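PDB 3IAL: prolyl-tRNA synthetase from Giardia lamblia ATCC 50803, which probably joins L-proline to its cognate tRNA(Pro) at the expense of ATP, passing through the prolyl-adenylate bound in this crystal. Local coordinates for residues Y53-M57 with L293-P299; I304-G308 with M350-L354; Q320-V325 with V368-L373. All coordinates share one frame; numbering follows the deposited sequence.

In the fold
The three contacts trace the passage from the class II catalytic core into the anticodon-binding domain. Contact 1 packs helix 52-71 against the loop that leads out of helix 276-285 toward strand 302-307, and contacts 2 and 3 lie beyond it on the two faces of a five-stranded mixed sheet. Contacts 2 and 3 have centres about 13 Å apart and touch: Ile307 N lies 3.0 Å from Val368 O, a probable backbone hydrogen bond between neighbouring strands. Contact 1 stands about 21 Å from contact 2 and 28 Å from contact 3, centre to centre. None of the three contributes to the prolyl-adenylate pocket, whose residues fall between positions 122 and 276.

Contact 1 of 3, residues Y53-M57 with L293-P299; sequences YGFFM and LPPLIAP
Pro299 is wedged between two aromatic rings of helix 52-71, a compact example of how a proline can pin a loop to a helix. Its CG lies over a face of Tyr53, 3.8 Å from the ring centroid, while its CA sits equally close to the centroid of Phe56; both are CH-pi contacts, displaced toward the ring rims. Phe56 has CG anti to its own N (chi1 176°), which carries the ring across to the proline. Ile297 O approaches this ring near its plane, at the edge, 3.9 Å from Phe56 CD2.

The tightest packing is deeper, around buried Met57. Its CG comes within 3.2 Å of Ile297 O, and its CB meets Ile297 CB at 3.8 Å. Beyond CG the chain is extended, taking CE to Leu293 CD1 at 3.7 Å, with the two side chains nearly perpendicular. Tyr53, Phe56 and Pro299, by contrast, remain partly exposed, and no hydrogen bond crosses between the segments.

Tyr53 OH is hydrogen-bonded to Lys360 O. Loop 293-299 leads from helix 276-285 of the catalytic core to strand 302-307 of the anticodon-binding domain. That helix supplies Leu278 and Leu282 against Met57, and the Tyr424 hydroxyl of helix 416-438 is hydrogen-bonded to Leu293 O.

Contact 2 of 3, residues I304-G308 with M350-L354; sequences IIPIG and MGDKL
Two bends in Met350, at chi2 (-58°) and chi3 (-69°), curl its thioether toward Ile305, whose first torsion sets CG2 opposite the backbone N, pointing at the helix. The two side chains therefore reach toward each other tip to tip, with Met350 SD 3.5 Å from Ile305 CG2. The curled end engages both branches of the isoleucine, because Met350 CE also lies 4.1 Å from Ile305 CD1. Ile307 reaches the same sulfur from another direction: its CG2 is 3.9 Å from Met350 SD, and the two side chains cross at about a right angle. One flexible thioether thus serves two strand residues, illustrating how methionine can adapt its shape to a branched apolar surface.

Lys353 follows a different course. Its chain is extended beyond CG and runs antiparallel alongside Ile305, placing CD 4.0 Å and NZ 3.9 Å from Ile305 CG2. The aliphatic part supplies apolar packing while the ammonium end runs on past the isoleucine methyl and makes a long, weak ion pair with Asp343, just after strand 340-342. Leu354 adds a looser contact, its CD2 being 4.3 Å from Ile305 CD1. No hydrogen bond joins the two segments, so their association rests mainly on this apolar packing.

The axes of strand 304-307 and helix 350-354 are almost antiparallel, at 176°, and approach to 11.2 Å, a helix laid along one face of the anticodon-binding domain's sheet. Glu367 and Arg365 of strand 364-369 extend that face beneath Met350 and Leu354, respectively. Strand 302-307 itself runs between strands 340-342 and 364-369, while Ile304 and Pro306 turn to the other face and pack against helix 315-334.

Contact 3 of 3, residues Q320-V325 with V368-L373; sequences QVLGKV and VGQRDL
Val321 and Leu373 lie at the heart of a helix-to-sheet contact in the alpha/beta anticodon-binding domain, where helix 315-334 covers the place at which strand 364-369 gives way to helix 370-374. The two methyls of Val321 divide the work. CG1, anti to the backbone N (chi1 167°), meets Val368 O at 3.6 Å, whereas CG2 lies beside the start of the following helix, 3.6 Å from Gln370 N, and also touches Leu373 CD2 at 4.1 Å.

One turn farther along helix 315-334, Val325 CG2 packs 3.8 Å from Val368 CB, the two side chains lying alongside one another, pointing opposite ways. Leu373 spreads its methyls over two further residues: CD2 approaches Gln320 O, and CD1 lies 4.1 Å from both CG and CE of Lys324. That lysine bends at chi2 and chi3, presenting its aliphatic part to the leucine while NZ turns off toward Glu327, with which it forms a long, weak ion pair.

In the next shell, Cys378 of strand 377-382 packs on Val368, and Ile395 touches both Lys324 and Leu373. Gly369 occupies the N-cap position of helix 370-374. The first turn is secured by Leu373 N donating to Gly369 O at 2.9 Å, and Gln370 OE1 accepts a hydrogen bond from Asn314 ND2.

Contact 1 of 3, residues Y53-M57 with L293-P299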
loop_
_atom_site.group_PDB
_atom_site.type_symbol
_atom_site.label_atom_id
_atom_site.label_comp_id
_atom_site.label_asym_id
_atom_site.label_seq_id
_atom_site.Cartn_x
_atom_site.Cartn_y
_atom_site.Cartn_z
ATOM N N TYR B 53 7.630 -12.046 6.239
ATOM C CA TYR B 53 6.897 -12.281 7.473
ATOM C C TYR B 53 6.716 -10.970 8.246
ATOM O O TYR B 53 5.642 -10.693 8.766
ATOM C CB TYR B 53 7.613 -13.341 8.329
ATOM C CG TYR B 53 6.701 -14.011 9.316
ATOM C CD1 TYR B 53 5.752 -14.938 8.890
ATOM C CD2 TYR B 53 6.768 -13.713 10.673
ATOM C CE1 TYR B 53 4.900 -15.557 9.789
ATOM C CE2 TYR B 53 5.912 -14.328 11.587
ATOM C CZ TYR B 53 4.978 -15.242 11.129
ATOM O OH TYR B 53 4.136 -15.849 12.004
ATOM N N GLY B 54 7.771 -10.164 8.305
ATOM C CA GLY B 54 7.696 -8.835 8.897
ATOM C C GLY B 54 6.861 -7.835 8.105
ATOM O O GLY B 54 6.051 -7.105 8.685
ATOM N N PHE B 55 7.035 -7.781 6.781
ATOM C CA PHE B 55 6.283 -6.787 6.003
ATOM C C PHE B 55 4.769 -7.002 6.062
ATOM O O PHE B 55 4.014 -6.037 6.014
ATOM C CB PHE B 55 6.705 -6.706 4.535
ATOM C CG PHE B 55 6.119 -5.511 3.833
ATOM C CD1 PHE B 55 6.548 -4.233 4.163
ATOM C CD2 PHE B 55 5.085 -5.650 2.916
ATOM C CE1 PHE B 55 5.987 -3.110 3.552
ATOM C CE2 PHE B 55 4.526 -4.526 2.292
ATOM C CZ PHE B 55 4.983 -3.262 2.610
ATOM N N PHE B 56 4.326 -8.253 6.160
ATOM C CA PHE B 56 2.896 -8.527 6.290
ATOM C C PHE B 56 2.282 -7.795 7.496
ATOM O O PHE B 56 1.158 -7.306 7.421
ATOM C CB PHE B 56 2.606 -10.028 6.405
ATOM C CG PHE B 56 1.160 -10.321 6.628
ATOM C CD1 PHE B 56 0.338 -10.634 5.563
ATOM C CD2 PHE B 56 0.599 -10.190 7.891
ATOM C CE1 PHE B 56 -1.008 -10.855 5.752
ATOM C CE2 PHE B 56 -0.753 -10.409 8.088
ATOM C CZ PHE B 56 -1.558 -10.741 7.013
ATOM N N MET B 57 3.028 -7.737 8.598
ATOM C CA MET B 57 2.566 -7.087 9.829
ATOM C C MET B 57 2.453 -5.572 9.651
ATOM O O MET B 57 1.464 -4.965 10.055
ATOM C CB MET B 57 3.533 -7.380 10.972
ATOM C CG MET B 57 3.784 -8.882 11.243
ATOM S SD MET B 57 5.152 -9.156 12.383
ATOM C CE MET B 57 5.355 -10.959 12.253
ATOM N N LEU B 293 1.849 -12.896 18.447
ATOM C CA LEU B 293 1.242 -11.903 17.556
ATOM C C LEU B 293 -0.257 -11.720 17.791
ATOM O O LEU B 293 -1.004 -12.694 17.796
ATOM C CB LEU B 293 1.463 -12.306 16.091
ATOM C CG LEU B 293 2.915 -12.486 15.654
ATOM C CD1 LEU B 293 2.967 -13.049 14.234
ATOM C CD2 LEU B 293 3.680 -11.166 15.746
ATOM N N PRO B 294 -0.703 -10.467 17.957
ATOM C CA PRO B 294 -2.129 -10.195 17.849
ATOM C C PRO B 294 -2.653 -10.626 16.469
ATOM O O PRO B 294 -1.892 -10.575 15.490
ATOM C CB PRO B 294 -2.210 -8.682 18.008
ATOM C CG PRO B 294 -0.968 -8.298 18.734
ATOM C CD PRO B 294 0.072 -9.248 18.248
ATOM N N PRO B 295 -3.924 -11.077 16.389
ATOM C CA PRO B 295 -4.494 -11.573 15.133
ATOM C C PRO B 295 -4.332 -10.644 13.927
ATOM O O PRO B 295 -4.040 -11.126 12.829
ATOM C CB PRO B 295 -5.981 -11.758 15.472
ATOM C CG PRO B 295 -5.991 -12.096 16.909
ATOM C CD PRO B 295 -4.817 -11.343 17.531
ATOM N N LEU B 296 -4.516 -9.340 14.130
ATOM C CA LEU B 296 -4.384 -8.349 13.052
ATOM C C LEU B 296 -3.113 -8.552 12.225
ATOM O O LEU B 296 -3.143 -8.497 10.998
ATOM C CB LEU B 296 -4.373 -6.923 13.623
ATOM C CG LEU B 296 -4.170 -5.804 12.588
ATOM C CD1 LEU B 296 -5.405 -5.684 11.691
ATOM C CD2 LEU B 296 -3.831 -4.457 13.249
ATOM N N ILE B 297 -2.001 -8.786 12.912
ATOM C CA ILE B 297 -0.695 -8.845 12.256
ATOM C C ILE B 297 -0.107 -10.247 12.145
ATOM O O ILE B 297 1.045 -10.384 11.786
ATOM C CB ILE B 297 0.336 -7.911 12.951
ATOM C CG1 ILE B 297 0.531 -8.291 14.435
ATOM C CG2 ILE B 297 -0.098 -6.464 12.797
ATOM C CD1 ILE B 297 1.794 -7.678 15.099
ATOM N N ALA B 298 -0.886 -11.283 12.439
ATOM C CA ALA B 298 -0.408 -12.654 12.266
ATOM C C ALA B 298 -0.563 -13.044 10.797
ATOM O O ALA B 298 -1.691 -13.120 10.300
ATOM C CB ALA B 298 -1.202 -13.620 13.153
ATOM N N PRO B 299 0.557 -13.286 10.089
ATOM C CA PRO B 299 0.406 -13.773 8.709
ATOM C C PRO B 299 -0.371 -15.095 8.624
ATOM O O PRO B 299 -1.055 -15.338 7.633
ATOM C CB PRO B 299 1.857 -13.943 8.235
ATOM C CG PRO B 299 2.620 -12.963 9.045
ATOM C CD PRO B 299 1.974 -13.043 10.414
#

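Contact 2 of 3, residues I304-G308 with M350-L354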
loop_
_atom_site.group_PDB
_atom_site.type_symbol
_atom_site.label_atom_id
_atom_site.label_comp_id
_atom_site.label_asym_id
_atom_site.label_seq_id
_atom_site.Cartn_x
_atom_site.Cartn_y
_atom_site.Cartn_z
ATOM N N ILE B 304 -2.482 -25.763 11.382
ATOM C CA ILE B 304 -3.065 -27.071 11.648
ATOM C C ILE B 304 -1.994 -28.107 11.376
ATOM O O ILE B 304 -1.417 -28.132 10.297
ATOM C CB ILE B 304 -4.302 -27.345 10.770
ATOM C CG1 ILE B 304 -5.281 -26.171 10.825
ATOM C CG2 ILE B 304 -5.010 -28.598 11.232
ATOM C CD1 ILE B 304 -6.568 -26.406 10.028
ATOM N N ILE B 305 -1.723 -28.957 12.360
ATOM C CA ILE B 305 -0.653 -29.939 12.254
ATOM C C ILE B 305 -1.207 -31.365 12.314
ATOM O O ILE B 305 -1.744 -31.780 13.338
ATOM C CB ILE B 305 0.396 -29.742 13.362
ATOM C CG1 ILE B 305 1.009 -28.338 13.263
ATOM C CG2 ILE B 305 1.503 -30.805 13.252
ATOM C CD1 ILE B 305 1.840 -27.931 14.475
ATOM N N PRO B 306 -1.099 -32.110 11.204
ATOM C CA PRO B 306 -1.417 -33.532 11.261
ATOM C C PRO B 306 -0.370 -34.266 12.095
ATOM O O PRO B 306 0.817 -34.087 11.858
ATOM C CB PRO B 306 -1.348 -33.985 9.793
ATOM C CG PRO B 306 -1.102 -32.769 8.984
ATOM C CD PRO B 306 -0.618 -31.698 9.879
ATOM N N ILE B 307 -0.801 -35.053 13.078
ATOM C CA ILE B 307 0.132 -35.810 13.909
ATOM C C ILE B 307 -0.026 -37.310 13.696
ATOM O O ILE B 307 -1.092 -37.785 13.281
ATOM C CB ILE B 307 0.015 -35.467 15.422
ATOM C CG1 ILE B 307 -1.351 -35.848 15.995
ATOM C CG2 ILE B 307 0.303 -33.996 15.658
ATOM C CD1 ILE B 307 -1.479 -35.569 17.490
ATOM N N GLY B 308 1.057 -38.039 13.968
ATOM C CA GLY B 308 1.070 -39.494 13.885
ATOM C C GLY B 308 0.916 -40.087 12.497
ATOM O O GLY B 308 0.587 -41.264 12.367
ATOM N N MET B 350 7.604 -33.009 16.075
ATOM C CA MET B 350 6.692 -32.027 16.658
ATOM C C MET B 350 7.434 -30.950 17.442
ATOM O O MET B 350 7.076 -29.778 17.359
ATOM C CB MET B 350 5.625 -32.687 17.541
ATOM C CG MET B 350 4.437 -33.230 16.757
ATOM S SD MET B 350 3.595 -31.956 15.781
ATOM C CE MET B 350 2.860 -30.953 17.060
ATOM N N GLY B 351 8.462 -31.347 18.187
ATOM C CA GLY B 351 9.303 -30.400 18.923
ATOM C C GLY B 351 9.860 -29.289 18.046
ATOM O O GLY B 351 9.810 -28.114 18.417
ATOM N N ASP B 352 10.391 -29.664 16.884
ATOM C CA ASP B 352 10.954 -28.702 15.938
ATOM C C ASP B 352 9.862 -27.848 15.285
ATOM O O ASP B 352 10.055 -26.647 15.084
ATOM C CB ASP B 352 11.792 -29.414 14.871
ATOM C CG ASP B 352 13.001 -30.140 15.458
ATOM O OD1 ASP B 352 13.413 -29.814 16.595
ATOM O OD2 ASP B 352 13.540 -31.043 14.783
ATOM N N LYS B 353 8.713 -28.452 14.980
ATOM C CA LYS B 353 7.588 -27.687 14.433
ATOM C C LYS B 353 7.088 -26.655 15.434
ATOM O O LYS B 353 6.884 -25.498 15.078
ATOM C CB LYS B 353 6.427 -28.590 14.035
ATOM C CG LYS B 353 6.615 -29.314 12.725
ATOM C CD LYS B 353 5.365 -30.099 12.378
ATOM C CE LYS B 353 5.650 -31.144 11.312
ATOM N NZ LYS B 353 4.471 -32.025 11.062
ATOM N N LEU B 354 6.893 -27.090 16.678
ATOM C CA LEU B 354 6.386 -26.230 17.739
ATOM C C LEU B 354 7.329 -25.070 18.015
ATOM O O LEU B 354 6.885 -23.937 18.100
ATOM C CB LEU B 354 6.142 -27.024 19.028
ATOM C CG LEU B 354 4.997 -28.039 18.993
ATOM C CD1 LEU B 354 4.635 -28.506 20.407
ATOM C CD2 LEU B 354 3.784 -27.458 18.294
#

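Contact 3 of 3, residues Q320-V325 with V368-L373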
loop_
_atom_site.group_PDB
_atom_site.type_symbol
_atom_site.label_atom_id
_atom_site.label_comp_id
_atom_site.label_asym_id
_atom_site.label_seq_id
_atom_site.Cartn_x
_atom_site.Cartn_y
_atom_site.Cartn_z
ATOM N N GLN B 320 -7.470 -40.053 5.796
ATOM C CA GLN B 320 -8.627 -39.609 6.577
ATOM C C GLN B 320 -8.271 -38.433 7.490
ATOM O O GLN B 320 -9.049 -37.490 7.626
ATOM C CB GLN B 320 -9.186 -40.760 7.420
ATOM C CG GLN B 320 -9.758 -41.917 6.604
ATOM C CD GLN B 320 -9.980 -43.168 7.435
ATOM O OE1 GLN B 320 -10.153 -43.101 8.652
ATOM N NE2 GLN B 320 -9.980 -44.319 6.776
ATOM N N VAL B 321 -7.101 -38.503 8.122
ATOM C CA VAL B 321 -6.630 -37.419 8.979
ATOM C C VAL B 321 -6.371 -36.191 8.125
ATOM O O VAL B 321 -6.912 -35.122 8.401
ATOM C CB VAL B 321 -5.361 -37.817 9.763
ATOM C CG1 VAL B 321 -4.701 -36.601 10.401
ATOM C CG2 VAL B 321 -5.711 -38.861 10.818
ATOM N N LEU B 322 -5.573 -36.362 7.071
ATOM C CA LEU B 322 -5.253 -35.271 6.153
ATOM C C LEU B 322 -6.514 -34.711 5.487
ATOM O O LEU B 322 -6.624 -33.504 5.274
ATOM C CB LEU B 322 -4.234 -35.722 5.099
ATOM C CG LEU B 322 -2.821 -36.045 5.613
ATOM C CD1 LEU B 322 -1.964 -36.655 4.506
ATOM C CD2 LEU B 322 -2.137 -34.816 6.188
ATOM N N GLY B 323 -7.471 -35.588 5.188
ATOM C CA GLY B 323 -8.775 -35.175 4.674
ATOM C C GLY B 323 -9.559 -34.262 5.610
ATOM O O GLY B 323 -10.161 -33.282 5.165
ATOM N N LYS B 324 -9.564 -34.575 6.903
ATOM C CA LYS B 324 -10.302 -33.767 7.876
ATOM C C LYS B 324 -9.588 -32.447 8.170
ATOM O O LYS B 324 -10.238 -31.422 8.353
ATOM C CB LYS B 324 -10.527 -34.545 9.176
ATOM C CG LYS B 324 -11.494 -33.876 10.162
ATOM C CD LYS B 324 -12.940 -33.849 9.669
ATOM C CE LYS B 324 -13.542 -35.244 9.571
ATOM N NZ LYS B 324 -15.014 -35.189 9.352
ATOM N N VAL B 325 -8.256 -32.484 8.225
ATOM C CA VAL B 325 -7.451 -31.266 8.342
ATOM C C VAL B 325 -7.827 -30.242 7.257
ATOM O O VAL B 325 -7.926 -29.049 7.541
ATOM C CB VAL B 325 -5.928 -31.591 8.313
ATOM C CG1 VAL B 325 -5.092 -30.350 8.012
ATOM C CG2 VAL B 325 -5.495 -32.222 9.639
ATOM N N VAL B 368 -4.422 -32.509 14.942
ATOM C CA VAL B 368 -5.395 -33.511 14.554
ATOM C C VAL B 368 -4.634 -34.792 14.241
ATOM O O VAL B 368 -3.736 -34.788 13.400
ATOM C CB VAL B 368 -6.166 -33.067 13.296
ATOM C CG1 VAL B 368 -7.248 -34.076 12.951
ATOM C CG2 VAL B 368 -6.757 -31.659 13.480
ATOM N N GLY B 369 -4.976 -35.875 14.936
ATOM C CA GLY B 369 -4.368 -37.182 14.706
ATOM C C GLY B 369 -5.403 -38.295 14.664
ATOM O O GLY B 369 -6.578 -38.077 14.955
ATOM N N GLN B 370 -4.950 -39.496 14.311
ATOM C CA GLN B 370 -5.834 -40.650 14.147
ATOM C C GLN B 370 -6.676 -40.900 15.394
ATOM O O GLN B 370 -7.896 -41.031 15.308
ATOM C CB GLN B 370 -5.017 -41.905 13.796
ATOM C CG GLN B 370 -5.841 -43.186 13.658
ATOM C CD GLN B 370 -4.984 -44.439 13.561
ATOM O OE1 GLN B 370 -3.870 -44.413 13.033
ATOM N NE2 GLN B 370 -5.511 -45.551 14.067
ATOM N N ARG B 371 -6.019 -40.967 16.549
ATOM C CA ARG B 371 -6.699 -41.277 17.808
ATOM C C ARG B 371 -7.778 -40.245 18.124
ATOM O O ARG B 371 -8.933 -40.598 18.350
ATOM C CB ARG B 371 -5.691 -41.365 18.958
ATOM C CG ARG B 371 -6.319 -41.639 20.322
ATOM C CD ARG B 371 -5.271 -41.905 21.392
ATOM N NE ARG B 371 -5.686 -41.375 22.694
ATOM C CZ ARG B 371 -5.547 -40.106 23.086
ATOM N NH1 ARG B 371 -4.996 -39.189 22.288
ATOM N NH2 ARG B 371 -5.966 -39.747 24.296
ATOM N N ASP B 372 -7.402 -38.973 18.119
ATOM C CA ASP B 372 -8.344 -37.897 18.432
ATOM C C ASP B 372 -9.493 -37.816 17.418
ATOM O O ASP B 372 -10.631 -37.520 17.791
ATOM C CB ASP B 372 -7.610 -36.554 18.546
ATOM C CG ASP B 372 -6.677 -36.501 19.749
ATOM O OD1 ASP B 372 -5.476 -36.219 19.562
ATOM O OD2 ASP B 372 -7.139 -36.765 20.882
ATOM N N LEU B 373 -9.191 -38.092 16.148
ATOM C CA LEU B 373 -10.209 -38.163 15.094
ATOM C C LEU B 373 -11.239 -39.263 15.367
ATOM O O LEU B 373 -12.413 -39.114 15.028
ATOM C CB LEU B 373 -9.556 -38.401 13.727
ATOM C CG LEU B 373 -10.510 -38.521 12.531
ATOM C CD1 LEU B 373 -11.384 -37.275 12.408
ATOM C CD2 LEU B 373 -9.749 -38.769 11.240
#